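Local atomic coordinates of putative p22 protein (Leishmania major, PDB entry 1YQF), a protein that is of unknown function but belongs to the MAM33 (mitochondrial glycoprotein) family and is a sequence homologue of human p32. Residues 33-38 against 194-199; 80-85 against 180-185; 94-99 against 164-169. All blocks are in the same frame, centred on the assembly; numbering follows the deposited sequence.

Contact 1: 33-38 against 194-199; sequences RELEEE and WLTTMN
Leu35 and Leu195 form the apolar heart of this pairing of two nearly antiparallel helices. The two leucines lie alongside, pointing opposite ways, and the branch carbon Leu35 CG rests on Leu195 CB at 3.7 Å. Leu195 folds back beside its own backbone N (chi1 -71°), which carries its two methyls to the aliphatic parts of two glutamates. Leu195 CD2 lies 4.1 Å from Glu34 CB, and Leu195 CD1 lies 4.0 Å from Glu38 CG, where the side chains run roughly square to each other. Both glutamates thus lend methylene groups to the apolar seam; Glu34 turns its carboxylate away, while Glu38 bends so that its carboxylate stays against helix 173-202.

The second kind of meeting is methyl against hydroxyl. Leu35 crosses Thr196 almost perpendicularly, bringing Leu35 CD1 to 3.3 Å from Thr196 OG1, a tight approach without a hydrogen bond. Thr196 OG1 instead bonds to the carbonyl O of Glu192, one turn back in its helix.

Glu38 OE1 bridges the two helices by a hydrogen bond from Gln188 NE2 of helix 173-202, and forms a salt bridge with Arg41. Glu34 OE2 lies close to Asp155 OD2 of the second subunit; two like charges so near might raise the proton affinity of one of them.

The axes of the two segments approach to 9.7 Å at an angle of 157°, as the N-terminal helix 23-39 runs back along the C-terminal end of helix 173-202. Asn199 continues the pairing through a bond from its ND2 to Thr31 OG1, and Met198 packs on Leu27. The second subunit covers neighbouring flanks: its Leu158 packs on Leu195, its Phe124 meets Trp194 edge to face, and its Asp157 pairs with Arg33.

Contact 2: 80-85 against 180-185; sequences YSTNQD and VLYSFW
Ser81, whose carbonyl O faces Ser183 OG across the contact at 4.0 Å, has its own hydroxyl held by two backbone groups. Asn83 N donates to Ser81 OG at 3.2 Å, with an N-H...O angle of 159°, forming an ST turn as strand 74-81 ends; Cys63 O makes a weak bond to the same oxygen. The turn brings Thr82 against helix 173-202. Thr82 CG2 lies 4.1 Å from Ser183 CA and also near Ser183 OG, which is bonded to Val179 O one helical turn back.

The segments meet where the long C-terminal helix packs against the end of strand 74-81, an arrangement consistent with the p32 fold, in which a twisted antiparallel sheet is combined with terminal helices. Phe65, on the neighbouring strand 64-71, pairs by backbone bonds with Tyr80 and meets the Tyr182 ring edge to face.

The two tyrosine side chains stand nearly perpendicular. Tyr80 CG lies between the backbone N and the carbonyl carbon (chi1 62°), the crowded position, and the ring reaches toward the helix with its hydroxyl leading. Tyr80 OH comes over one face of the Tyr182 ring, 3.3 Å from Tyr182 CD2, and that carbon in turn lies at the edge of the Tyr80 ring, near its plane. This hydroxyl is buried with no hydrogen-bonding partner in the model, and an aromatic face is its neighbour instead. Thr82 CG2 lies at the edge of the Tyr182 ring, 4.3 Å from Tyr182 CD2. Over the opposite face, near its rim, stands Trp185 CE3 of the same helix, 3.9 Å above the plane.

Contact 3: 94-99 against 164-169; sequences IFVYIT and TYLEKR
Tyr165, which Ile98 touches across the contact, carries the guanidinium of Arg169 over one face of its ring. Arg169 NH1 stands 3.3 Å above the phenol plane and Tyr165 CE2 3.0 Å above the guanidinium plane, both displaced toward the rim. Ile98 CD1 comes obliquely to both flat groups, and is 3.5 Å from Tyr165 CE1. Tyr165 CG lies anti to the backbone N (chi1 165°), which swings the ring toward the strand although its CB does not point there.

Arg169 NH1 also donates to Tyr165 O at 2.8 Å, a bent bond of 136°, tying the guanidinium back to the backbone of helix 156-168. Extended from CG to NE, the arginine sets its CD 4.0 Å from Ile98 CD1. Leu166 adds a second apolar contact: its CD2 touches Ile98 CD1 and Val96 CG1, each at 4.1 Å. The strand and helix segments run at 80° to each other, with Val96 and Ile98 on the face of the sheet that this helix covers.

Glu74 of the adjoining strand forms a salt bridge with Arg169 NE, while Ser23 of the third subunit bonds to NH2. Leu27 of that subunit packs on Tyr165. No hydrogen bond crosses between strand and helix segments: the strand offers aliphatic groups to the tyrosine ring and hydroxyl, Leu166 and the arginine CD, while the arginine's charge is probably balanced by Glu74.

The three contacts are nested along the chain: 33-38, 80-85 and 94-99 come first, and their partners follow in reverse order, 164-169, 180-185 and 194-199. Contacts 1 and 2 share helix 173-202, with centres about 20 Å apart. Contacts 2 and 3 share the antiparallel sheet through neighbouring strands 74-81 and 92-99, have centres about 19 Å apart, and touch where Tyr80 CB meets Ile94 CG2 at 4.0 Å. Contacts 1 and 3, with centres about 39 Å apart, lie on opposite sides of the chain's centre. Contacts 1 and 2 adjoin the second subunit and contact 3 the third, so together they border both neighbours in the three-chain assembly.

Contact 1: 33-38 against 194-199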
loop_
_atom_site.group_PDB
_atom_site.type_symbol
_atom_site.label_atom_id
_atom_site.label_comp_id
_atom_site.label_asym_id
_atom_site.label_seq_id
_atom_site.Cartn_x
_atom_site.Cartn_y
_atom_site.Cartn_z
ATOM N N ARG A 33 15.928 -2.214 33.411
ATOM C CA ARG A 33 16.991 -1.219 33.513
ATOM C C ARG A 33 16.729 -0.046 32.574
ATOM O O ARG A 33 17.010 1.098 32.918
ATOM C CB ARG A 33 18.359 -1.841 33.203
ATOM C CG ARG A 33 19.024 -2.524 34.400
ATOM C CD ARG A 33 20.523 -2.731 34.230
ATOM N NE ARG A 33 20.828 -3.649 33.133
ATOM C CZ ARG A 33 20.711 -4.979 33.194
ATOM N NH1 ARG A 33 20.293 -5.585 34.306
ATOM N NH2 ARG A 33 21.018 -5.715 32.132
ATOM N N GLU A 34 16.188 -0.330 31.392
ATOM C CA GLU A 34 15.860 0.720 30.431
ATOM C C GLU A 34 14.677 1.557 30.915
ATOM O O GLU A 34 14.673 2.769 30.752
ATOM C CB GLU A 34 15.561 0.129 29.049
ATOM C CG GLU A 34 16.769 -0.489 28.356
ATOM C CD GLU A 34 17.931 0.473 28.206
ATOM O OE1 GLU A 34 17.763 1.503 27.520
ATOM O OE2 GLU A 34 19.009 0.198 28.779
ATOM N N LEU A 35 13.686 0.906 31.516
ATOM C CA LEU A 35 12.515 1.603 32.051
ATOM C C LEU A 35 12.922 2.525 33.184
ATOM O O LEU A 35 12.473 3.663 33.249
ATOM C CB LEU A 35 11.461 0.618 32.567
ATOM C CG LEU A 35 10.187 0.511 31.733
ATOM C CD1 LEU A 35 9.369 -0.669 32.213
ATOM C CD2 LEU A 35 9.368 1.790 31.792
ATOM N N GLU A 36 13.766 2.017 34.077
ATOM C CA GLU A 36 14.303 2.812 35.180
ATOM C C GLU A 36 15.075 4.008 34.630
ATOM O O GLU A 36 14.896 5.136 35.086
ATOM C CB GLU A 36 15.221 1.963 36.059
ATOM C CG GLU A 36 14.464 1.039 36.998
ATOM C CD GLU A 36 15.277 -0.163 37.435
ATOM O OE1 GLU A 36 16.522 -0.128 37.307
ATOM O OE2 GLU A 36 14.663 -1.141 37.914
ATOM N N GLU A 37 15.917 3.736 33.636
ATOM C CA GLU A 37 16.691 4.758 32.931
ATOM C C GLU A 37 15.768 5.862 32.406
ATOM O O GLU A 37 15.934 7.031 32.754
ATOM C CB GLU A 37 17.477 4.108 31.778
ATOM C CG GLU A 37 18.646 4.908 31.223
ATOM C CD GLU A 37 19.649 4.024 30.496
ATOM O OE1 GLU A 37 20.305 3.197 31.168
ATOM O OE2 GLU A 37 19.776 4.143 29.254
ATOM N N GLU A 38 14.781 5.469 31.599
ATOM C CA GLU A 38 13.828 6.398 30.980
ATOM C C GLU A 38 13.005 7.179 32.000
ATOM O O GLU A 38 12.793 8.383 31.851
ATOM C CB GLU A 38 12.859 5.634 30.069
ATOM C CG GLU A 38 13.480 5.040 28.814
ATOM C CD GLU A 38 14.185 6.071 27.957
ATOM O OE1 GLU A 38 13.639 7.179 27.805
ATOM O OE2 GLU A 38 15.282 5.776 27.440
ATOM N N TRP A 194 5.891 0.380 25.709
ATOM C CA TRP A 194 6.476 -0.734 24.969
ATOM C C TRP A 194 7.493 -1.494 25.829
ATOM O O TRP A 194 7.556 -2.720 25.784
ATOM C CB TRP A 194 7.125 -0.185 23.694
ATOM C CG TRP A 194 7.726 -1.181 22.756
ATOM C CD1 TRP A 194 7.100 -1.810 21.718
ATOM C CD2 TRP A 194 9.090 -1.615 22.721
ATOM N NE1 TRP A 194 7.984 -2.628 21.055
ATOM C CE2 TRP A 194 9.214 -2.527 21.651
ATOM C CE3 TRP A 194 10.224 -1.337 23.494
ATOM C CZ2 TRP A 194 10.419 -3.156 21.336
ATOM C CZ3 TRP A 194 11.424 -1.963 23.177
ATOM C CH2 TRP A 194 11.509 -2.865 22.109
ATOM N N LEU A 195 8.275 -0.766 26.619
ATOM C CA LEU A 195 9.275 -1.383 27.489
ATOM C C LEU A 195 8.611 -2.211 28.584
ATOM O O LEU A 195 9.022 -3.334 28.852
ATOM C CB LEU A 195 10.161 -0.316 28.126
ATOM C CG LEU A 195 11.155 0.393 27.210
ATOM C CD1 LEU A 195 11.783 1.564 27.939
ATOM C CD2 LEU A 195 12.228 -0.567 26.733
ATOM N N THR A 196 7.585 -1.637 29.207
ATOM C CA THR A 196 6.789 -2.319 30.230
ATOM C C THR A 196 6.160 -3.601 29.687
ATOM O O THR A 196 6.157 -4.628 30.362
ATOM C CB THR A 196 5.672 -1.385 30.739
ATOM O OG1 THR A 196 6.242 -0.176 31.262
ATOM C CG2 THR A 196 4.932 -1.991 31.929
ATOM N N THR A 197 5.631 -3.527 28.468
ATOM C CA THR A 197 4.944 -4.653 27.847
ATOM C C THR A 197 5.906 -5.779 27.483
ATOM O O THR A 197 5.573 -6.950 27.635
ATOM C CB THR A 197 4.191 -4.183 26.596
ATOM O OG1 THR A 197 3.195 -3.222 26.970
ATOM C CG2 THR A 197 3.398 -5.325 25.954
ATOM N N MET A 198 7.092 -5.422 26.996
ATOM C CA MET A 198 8.106 -6.421 26.679
ATOM C C MET A 198 8.633 -7.048 27.964
ATOM O O MET A 198 8.965 -8.232 27.992
ATOM C CB MET A 198 9.266 -5.806 25.903
ATOM C CG MET A 198 10.363 -6.813 25.602
ATOM S SD MET A 198 11.688 -6.127 24.653
ATOM C CE MET A 198 11.073 -6.402 23.004
ATOM N N ASN A 199 8.720 -6.240 29.015
ATOM C CA ASN A 199 9.167 -6.707 30.321
ATOM C C ASN A 199 8.192 -7.741 30.873
ATOM O O ASN A 199 8.604 -8.776 31.394
ATOM C CB ASN A 199 9.295 -5.530 31.292
ATOM C CG ASN A 199 9.697 -5.966 32.687
ATOM O OD1 ASN A 199 8.848 -6.120 33.568
ATOM N ND2 ASN A 199 10.993 -6.175 32.893
#

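Contact 2: 80-85 against 180-185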
loop_
_atom_site.group_PDB
_atom_site.type_symbol
_atom_site.label_atom_id
_atom_site.label_comp_id
_atom_site.label_asym_id
_atom_site.label_seq_id
_atom_site.Cartn_x
_atom_site.Cartn_y
_atom_site.Cartn_z
ATOM N N TYR A 80 -2.993 13.522 11.972
ATOM C CA TYR A 80 -1.623 13.034 11.879
ATOM C C TYR A 80 -1.431 11.796 12.731
ATOM O O TYR A 80 -2.262 11.474 13.578
ATOM C CB TYR A 80 -0.638 14.108 12.330
ATOM C CG TYR A 80 -0.819 14.531 13.768
ATOM C CD1 TYR A 80 -1.853 15.383 14.133
ATOM C CD2 TYR A 80 0.045 14.080 14.764
ATOM C CE1 TYR A 80 -2.029 15.774 15.452
ATOM C CE2 TYR A 80 -0.120 14.471 16.087
ATOM C CZ TYR A 80 -1.159 15.318 16.423
ATOM O OH TYR A 80 -1.339 15.708 17.730
ATOM N N SER A 81 -0.313 11.121 12.502
ATOM C CA SER A 81 0.068 9.944 13.264
ATOM C C SER A 81 1.417 10.215 13.915
ATOM O O SER A 81 2.275 10.879 13.323
ATOM C CB SER A 81 0.156 8.721 12.344
ATOM O OG SER A 81 0.591 7.570 13.054
ATOM N N THR A 82 1.607 9.704 15.128
ATOM C CA THR A 82 2.884 9.843 15.828
ATOM C C THR A 82 3.800 8.657 15.523
ATOM O O THR A 82 4.897 8.560 16.070
ATOM C CB THR A 82 2.666 9.970 17.344
ATOM O OG1 THR A 82 2.027 8.784 17.854
ATOM C CG2 THR A 82 1.694 11.094 17.661
ATOM N N ASN A 83 3.333 7.756 14.661
ATOM C CA ASN A 83 4.162 6.671 14.145
ATOM C C ASN A 83 5.141 7.218 13.124
ATOM O O ASN A 83 4.820 8.140 12.367
ATOM C CB ASN A 83 3.308 5.576 13.490
ATOM C CG ASN A 83 2.810 4.544 14.484
ATOM O OD1 ASN A 83 3.505 4.208 15.445
ATOM N ND2 ASN A 83 1.602 4.032 14.254
ATOM N N GLN A 84 6.330 6.632 13.105
ATOM C CA GLN A 84 7.384 7.047 12.187
ATOM C C GLN A 84 7.765 5.884 11.276
ATOM O O GLN A 84 7.779 4.719 11.702
ATOM C CB GLN A 84 8.607 7.549 12.959
ATOM C CG GLN A 84 9.156 6.564 13.975
ATOM C CD GLN A 84 9.881 7.238 15.128
ATOM O OE1 GLN A 84 10.667 8.166 14.919
ATOM N NE2 GLN A 84 9.626 6.766 16.347
ATOM N N ASP A 85 8.059 6.213 10.018
ATOM C CA ASP A 85 8.460 5.224 9.024
ATOM C C ASP A 85 9.938 4.886 9.229
ATOM O O ASP A 85 10.742 5.774 9.534
ATOM C CB ASP A 85 8.224 5.790 7.619
ATOM C CG ASP A 85 8.054 4.704 6.560
ATOM O OD1 ASP A 85 8.206 3.483 6.786
ATOM O OD2 ASP A 85 7.759 5.057 5.396
ATOM N N VAL A 180 5.100 18.202 15.182
ATOM C CA VAL A 180 6.450 17.657 15.327
ATOM C C VAL A 180 6.772 17.425 16.803
ATOM O O VAL A 180 7.253 16.360 17.176
ATOM C CB VAL A 180 7.523 18.598 14.716
ATOM C CG1 VAL A 180 8.932 18.064 14.966
ATOM C CG2 VAL A 180 7.310 18.766 13.224
ATOM N N LEU A 181 6.498 18.431 17.625
ATOM C CA LEU A 181 6.774 18.379 19.060
ATOM C C LEU A 181 5.901 17.356 19.777
ATOM O O LEU A 181 6.353 16.698 20.712
ATOM C CB LEU A 181 6.565 19.757 19.702
ATOM C CG LEU A 181 7.638 20.825 19.475
ATOM C CD1 LEU A 181 7.212 22.127 20.141
ATOM C CD2 LEU A 181 9.004 20.383 19.992
ATOM N N TYR A 182 4.652 17.235 19.341
ATOM C CA TYR A 182 3.709 16.304 19.946
ATOM C C TYR A 182 4.076 14.876 19.570
ATOM O O TYR A 182 3.916 13.963 20.370
ATOM C CB TYR A 182 2.276 16.609 19.503
ATOM C CG TYR A 182 1.232 15.906 20.333
ATOM C CD1 TYR A 182 0.721 16.494 21.479
ATOM C CD2 TYR A 182 0.764 14.643 19.979
ATOM C CE1 TYR A 182 -0.237 15.850 22.251
ATOM C CE2 TYR A 182 -0.195 13.988 20.745
ATOM C CZ TYR A 182 -0.691 14.598 21.878
ATOM O OH TYR A 182 -1.639 13.961 22.642
ATOM N N SER A 183 4.588 14.692 18.356
ATOM C CA SER A 183 5.035 13.381 17.901
ATOM C C SER A 183 6.232 12.886 18.715
ATOM O O SER A 183 6.269 11.721 19.098
ATOM C CB SER A 183 5.382 13.409 16.414
ATOM O OG SER A 183 4.211 13.584 15.633
ATOM N N PHE A 184 7.196 13.771 18.982
ATOM C CA PHE A 184 8.362 13.416 19.794
ATOM C C PHE A 184 7.913 13.009 21.191
ATOM O O PHE A 184 8.384 12.014 21.730
ATOM C CB PHE A 184 9.361 14.583 19.921
ATOM C CG PHE A 184 10.124 14.905 18.653
ATOM C CD1 PHE A 184 10.556 13.904 17.782
ATOM C CD2 PHE A 184 10.433 16.228 18.346
ATOM C CE1 PHE A 184 11.266 14.225 16.622
ATOM C CE2 PHE A 184 11.143 16.551 17.190
ATOM C CZ PHE A 184 11.557 15.549 16.329
ATOM N N TRP A 185 6.996 13.786 21.767
ATOM C CA TRP A 185 6.489 13.517 23.108
ATOM C C TRP A 185 5.743 12.192 23.155
ATOM O O TRP A 185 6.033 11.355 23.997
ATOM C CB TRP A 185 5.566 14.641 23.591
ATOM C CG TRP A 185 4.824 14.272 24.844
ATOM C CD1 TRP A 185 5.305 14.304 26.118
ATOM C CD2 TRP A 185 3.479 13.792 24.938
ATOM N NE1 TRP A 185 4.343 13.878 27.002
ATOM C CE2 TRP A 185 3.211 13.556 26.303
ATOM C CE3 TRP A 185 2.468 13.530 24.001
ATOM C CZ2 TRP A 185 1.978 13.082 26.757
ATOM C CZ3 TRP A 185 1.240 13.057 24.455
ATOM C CH2 TRP A 185 1.008 12.840 25.822
#

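Contact 3: 94-99 against 164-169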
loop_
_atom_site.group_PDB
_atom_site.type_symbol
_atom_site.label_atom_id
_atom_site.label_comp_id
_atom_site.label_asym_id
_atom_site.label_seq_id
_atom_site.Cartn_x
_atom_site.Cartn_y
_atom_site.Cartn_z
ATOM N N ILE A 94 0.648 15.436 7.341
ATOM C CA ILE A 94 -0.652 15.788 7.911
ATOM C C ILE A 94 -1.719 15.838 6.828
ATOM O O ILE A 94 -1.439 16.136 5.668
ATOM C CB ILE A 94 -0.603 17.136 8.680
ATOM C CG1 ILE A 94 -0.269 18.302 7.744
ATOM C CG2 ILE A 94 0.403 17.059 9.817
ATOM C CD1 ILE A 94 -0.319 19.670 8.421
ATOM N N PHE A 95 -2.948 15.547 7.227
ATOM C CA PHE A 95 -4.087 15.575 6.329
ATOM C C PHE A 95 -5.076 16.585 6.878
ATOM O O PHE A 95 -5.607 16.408 7.968
ATOM C CB PHE A 95 -4.681 14.175 6.214
ATOM C CG PHE A 95 -3.690 13.170 5.724
ATOM C CD1 PHE A 95 -2.854 12.509 6.617
ATOM C CD2 PHE A 95 -3.536 12.935 4.365
ATOM C CE1 PHE A 95 -1.903 11.606 6.166
ATOM C CE2 PHE A 95 -2.591 12.032 3.912
ATOM C CZ PHE A 95 -1.774 11.366 4.812
ATOM N N VAL A 96 -5.279 17.663 6.128
ATOM C CA VAL A 96 -6.153 18.754 6.539
ATOM C C VAL A 96 -7.507 18.600 5.854
ATOM O O VAL A 96 -7.580 18.558 4.636
ATOM C CB VAL A 96 -5.552 20.124 6.162
ATOM C CG1 VAL A 96 -6.434 21.261 6.656
ATOM C CG2 VAL A 96 -4.148 20.268 6.726
ATOM N N TYR A 97 -8.573 18.525 6.641
ATOM C CA TYR A 97 -9.923 18.411 6.107
ATOM C C TYR A 97 -10.713 19.683 6.397
ATOM O O TYR A 97 -10.720 20.180 7.518
ATOM C CB TYR A 97 -10.637 17.195 6.698
ATOM C CG TYR A 97 -9.889 15.895 6.494
ATOM C CD1 TYR A 97 -8.904 15.492 7.393
ATOM C CD2 TYR A 97 -10.162 15.071 5.407
ATOM C CE1 TYR A 97 -8.204 14.300 7.211
ATOM C CE2 TYR A 97 -9.467 13.876 5.218
ATOM C CZ TYR A 97 -8.491 13.499 6.127
ATOM O OH TYR A 97 -7.802 12.320 5.964
ATOM N N ILE A 98 -11.369 20.209 5.371
ATOM C CA ILE A 98 -12.214 21.391 5.500
ATOM C C ILE A 98 -13.596 20.985 5.012
ATOM O O ILE A 98 -13.796 20.772 3.823
ATOM C CB ILE A 98 -11.649 22.564 4.659
ATOM C CG1 ILE A 98 -10.208 22.871 5.080
ATOM C CG2 ILE A 98 -12.524 23.807 4.814
ATOM C CD1 ILE A 98 -9.566 24.026 4.335
ATOM N N THR A 99 -14.541 20.865 5.939
ATOM C CA THR A 99 -15.884 20.402 5.619
ATOM C C THR A 99 -16.892 21.550 5.675
ATOM O O THR A 99 -17.004 22.245 6.684
ATOM C CB THR A 99 -16.295 19.278 6.592
ATOM O OG1 THR A 99 -15.494 18.114 6.350
ATOM C CG2 THR A 99 -17.733 18.812 6.329
ATOM N N THR A 164 -2.141 30.480 1.508
ATOM C CA THR A 164 -2.629 31.609 2.290
ATOM C C THR A 164 -3.981 31.264 2.885
ATOM O O THR A 164 -4.242 31.525 4.049
ATOM C CB THR A 164 -2.759 32.851 1.394
ATOM O OG1 THR A 164 -1.458 33.283 0.974
ATOM C CG2 THR A 164 -3.323 34.043 2.173
ATOM N N TYR A 165 -4.837 30.684 2.058
ATOM C CA TYR A 165 -6.165 30.247 2.469
ATOM C C TYR A 165 -6.069 29.283 3.653
ATOM O O TYR A 165 -6.832 29.387 4.608
ATOM C CB TYR A 165 -6.862 29.601 1.267
ATOM C CG TYR A 165 -8.085 28.773 1.568
ATOM C CD1 TYR A 165 -7.972 27.415 1.866
ATOM C CD2 TYR A 165 -9.355 29.330 1.507
ATOM C CE1 TYR A 165 -9.090 26.644 2.118
ATOM C CE2 TYR A 165 -10.480 28.567 1.753
ATOM C CZ TYR A 165 -10.343 27.222 2.059
ATOM O OH TYR A 165 -11.460 26.459 2.310
ATOM N N LEU A 166 -5.111 28.363 3.597
ATOM C CA LEU A 166 -4.899 27.413 4.685
ATOM C C LEU A 166 -4.352 28.134 5.917
ATOM O O LEU A 166 -4.769 27.859 7.039
ATOM C CB LEU A 166 -3.939 26.300 4.252
ATOM C CG LEU A 166 -4.518 25.214 3.340
ATOM C CD1 LEU A 166 -3.403 24.348 2.779
ATOM C CD2 LEU A 166 -5.524 24.358 4.084
ATOM N N GLU A 167 -3.433 29.070 5.687
ATOM C CA GLU A 167 -2.797 29.848 6.753
ATOM C C GLU A 167 -3.799 30.649 7.585
ATOM O O GLU A 167 -3.674 30.711 8.811
ATOM C CB GLU A 167 -1.752 30.796 6.156
ATOM C CG GLU A 167 -0.970 31.601 7.181
ATOM C CD GLU A 167 0.109 32.454 6.547
ATOM O OE1 GLU A 167 1.010 31.883 5.895
ATOM O OE2 GLU A 167 0.056 33.693 6.696
ATOM N N LYS A 168 -4.779 31.264 6.913
ATOM C CA LYS A 168 -5.833 32.028 7.587
ATOM C C LYS A 168 -6.581 31.167 8.603
ATOM O O LYS A 168 -7.023 31.661 9.636
ATOM C CB LYS A 168 -6.837 32.590 6.569
ATOM C CG LYS A 168 -6.306 33.725 5.688
ATOM C CD LYS A 168 -7.406 34.278 4.775
ATOM C CE LYS A 168 -6.860 35.300 3.780
ATOM N NZ LYS A 168 -7.905 35.794 2.836
ATOM N N ARG A 169 -6.713 29.878 8.295
ATOM C CA ARG A 169 -7.432 28.922 9.139
ATOM C C ARG A 169 -6.592 28.240 10.230
ATOM O O ARG A 169 -7.024 27.247 10.809
ATOM C CB ARG A 169 -8.063 27.853 8.246
ATOM C CG ARG A 169 -9.227 28.378 7.465
ATOM C CD ARG A 169 -9.620 27.524 6.276
ATOM N NE ARG A 169 -10.762 28.105 5.581
ATOM C CZ ARG A 169 -10.732 29.230 4.872
ATOM N NH1 ARG A 169 -9.607 29.929 4.730
ATOM N NH2 ARG A 169 -11.841 29.661 4.288
#